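Local coordinates for putative metal resistance protein (Proteus mirabilis, PDB 6C29), which is the tandem immunoglobulin-fold periplasmic domain of ScsB, a probable protein-disulfide reductase, and primes the disulfide isomerase activity of ScsC, at residues L171-G176 with T232-S237. Numbering follows the deposited sequence.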
loop_
_atom_site.group_PDB
_atom_site.type_symbol
_atom_site.label_atom_id
_atom_site.label_comp_id
_atom_site.label_asym_id
_atom_site.label_seq_id
_atom_site.Cartn_x
_atom_site.Cartn_y
_atom_site.Cartn_z
ATOM N N LEU A 171 -18.704 7.577 -8.834
ATOM C CA LEU A 171 -18.517 7.724 -7.397
ATOM C C LEU A 171 -19.184 8.993 -6.922
ATOM O O LEU A 171 -18.912 10.079 -7.433
ATOM C CB LEU A 171 -17.026 7.756 -7.037
ATOM C CG LEU A 171 -16.196 6.600 -7.587
ATOM C CD1 LEU A 171 -14.732 6.780 -7.261
ATOM C CD2 LEU A 171 -16.659 5.282 -7.007
ATOM N N GLN A 172 -20.024 8.867 -5.911
ATOM C CA GLN A 172 -20.714 10.012 -5.348
ATOM C C GLN A 172 -20.046 10.458 -4.062
ATOM O O GLN A 172 -19.824 9.646 -3.162
ATOM C CB GLN A 172 -22.174 9.688 -5.065
ATOM C CG GLN A 172 -22.912 10.883 -4.493
ATOM C CD GLN A 172 -24.366 10.570 -4.161
ATOM O OE1 GLN A 172 -24.668 9.572 -3.500
ATOM N NE2 GLN A 172 -25.266 11.447 -4.587
ATOM N N ARG A 173 -19.710 11.737 -3.971
ATOM C CA ARG A 173 -19.132 12.269 -2.755
ATOM C C ARG A 173 -20.205 12.356 -1.681
ATOM O O ARG A 173 -21.321 12.739 -1.963
ATOM C CB ARG A 173 -18.508 13.624 -3.004
ATOM C CG ARG A 173 -17.604 14.052 -1.850
ATOM C CD ARG A 173 -16.764 15.273 -2.146
ATOM N NE ARG A 173 -16.160 15.783 -0.909
ATOM C CZ ARG A 173 -14.885 16.112 -0.756
ATOM N NH1 ARG A 173 -14.034 15.989 -1.751
ATOM N NH2 ARG A 173 -14.459 16.560 0.418
ATOM N N GLU A 174 -19.880 11.960 -0.451
ATOM C CA GLU A 174 -20.878 11.906 0.631
ATOM C C GLU A 174 -21.398 13.288 0.974
ATOM O O GLU A 174 -22.606 13.528 1.096
ATOM C CB GLU A 174 -20.266 11.262 1.877
ATOM C CG GLU A 174 -21.279 11.058 3.016
ATOM C CD GLU A 174 -20.667 10.535 4.310
ATOM O OE1 GLU A 174 -19.556 9.966 4.284
ATOM O OE2 GLU A 174 -21.323 10.691 5.363
ATOM N N GLN A 175 -20.451 14.192 1.149
ATOM C CA GLN A 175 -20.692 15.571 1.488
ATOM C C GLN A 175 -19.815 16.495 0.641
ATOM O O GLN A 175 -18.616 16.256 0.480
ATOM C CB GLN A 175 -20.406 15.810 2.962
ATOM C CG GLN A 175 -20.921 17.136 3.410
ATOM C CD GLN A 175 -20.562 17.452 4.835
ATOM O OE1 GLN A 175 -20.310 16.559 5.653
ATOM N NE2 GLN A 175 -20.522 18.743 5.143
ATOM N N GLY A 176 -20.418 17.537 0.100
ATOM C CA GLY A 176 -19.692 18.512 -0.688
ATOM C C GLY A 176 -19.348 18.041 -2.089
ATOM O O GLY A 176 -19.909 17.076 -2.608
ATOM N N THR A 232 -8.898 9.439 -2.855
ATOM C CA THR A 232 -8.498 10.494 -1.947
ATOM C C THR A 232 -9.029 11.825 -2.427
ATOM O O THR A 232 -9.193 12.031 -3.631
ATOM C CB THR A 232 -6.980 10.581 -1.814
ATOM O OG1 THR A 232 -6.403 11.009 -3.050
ATOM C CG2 THR A 232 -6.381 9.224 -1.398
ATOM N N ASP A 233 -9.279 12.730 -1.491
ATOM C CA ASP A 233 -9.570 14.132 -1.776
ATOM C C ASP A 233 -9.481 14.874 -0.436
ATOM O O ASP A 233 -9.840 14.314 0.594
ATOM C CB ASP A 233 -10.937 14.310 -2.425
ATOM C CG ASP A 233 -11.069 15.623 -3.143
ATOM O OD1 ASP A 233 -10.061 16.318 -3.362
ATOM O OD2 ASP A 233 -12.203 15.935 -3.518
ATOM N N ASP A 234 -9.004 16.118 -0.478
ATOM C CA ASP A 234 -8.996 17.003 0.695
ATOM C C ASP A 234 -8.318 16.356 1.893
ATOM O O ASP A 234 -8.749 16.529 3.032
ATOM C CB ASP A 234 -10.425 17.403 1.036
ATOM C CG ASP A 234 -11.056 18.260 -0.062
ATOM O OD1 ASP A 234 -10.344 19.101 -0.642
ATOM O OD2 ASP A 234 -12.230 18.026 -0.400
ATOM N N GLY A 235 -7.276 15.577 1.638
ATOM C CA GLY A 235 -6.532 14.965 2.728
ATOM C C GLY A 235 -7.189 13.751 3.382
ATOM O O GLY A 235 -6.677 13.225 4.386
ATOM N N TYR A 236 -8.316 13.318 2.830
ATOM C CA TYR A 236 -9.000 12.116 3.268
ATOM C C TYR A 236 -8.738 10.997 2.313
ATOM O O TYR A 236 -8.651 11.228 1.122
ATOM C CB TYR A 236 -10.505 12.361 3.354
ATOM C CG TYR A 236 -11.286 11.406 4.230
ATOM C CD1 TYR A 236 -11.719 10.162 3.756
ATOM C CD2 TYR A 236 -11.613 11.760 5.532
ATOM C CE1 TYR A 236 -12.472 9.268 4.589
ATOM C CE2 TYR A 236 -12.349 10.909 6.354
ATOM C CZ TYR A 236 -12.776 9.673 5.880
ATOM O OH TYR A 236 -13.512 8.863 6.720
ATOM N N SER A 237 -8.621 9.784 2.830
ATOM C CA SER A 237 -8.347 8.623 2.021
ATOM C C SER A 237 -9.280 7.491 2.369
ATOM O O SER A 237 -9.304 7.049 3.509
ATOM C CB SER A 237 -6.907 8.195 2.232
ATOM O OG SER A 237 -6.589 7.089 1.432
#
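Arg-173 reaches from the end of one strand to the carboxylates of Asp-233 and Asp-234 at a hairpin tip. From CB, which points toward the hairpin, the side chain runs extended: CG lies anti to the backbone N (chi1 -166°), and the chain carries the guanidinium across most of the 9.8 Å between CA of Arg-173 and CA of Asp-233. NE donates back to its own loop, to O of Gln-175 at 2.9 Å and in the guanidinium plane, which helps fix the rotation of the group. Beyond CZ, NH1 forms a short salt bridge with OD2 of Asp-233 at 2.5 Å, the two flat groups being 77° apart. NH2 meets the anti lone pair of Asp-234 OD2 at 2.8 Å, this oxygen lying 24° out of the guanidinium plane, and NH1 adds a weak bond to it. Arginine suits this place because its three nitrogens serve a carbonyl and two carboxylates together. Asp-233 also accepts from the backbone N of His-179 and Gln-180, and OD2 of Asp-234 bonds ND1 of His-179. Asp-234 and Gly-235 are the corners of a type I' turn; both have positive phi, which suits glycine and which aspartate tolerates better than most residues. The salt bridges join strand 166-173 to hairpin 226-243 at the end of an immunoglobulin-type sandwich, between whose two antiparallel sheets Leu-171 packs on Phe-229.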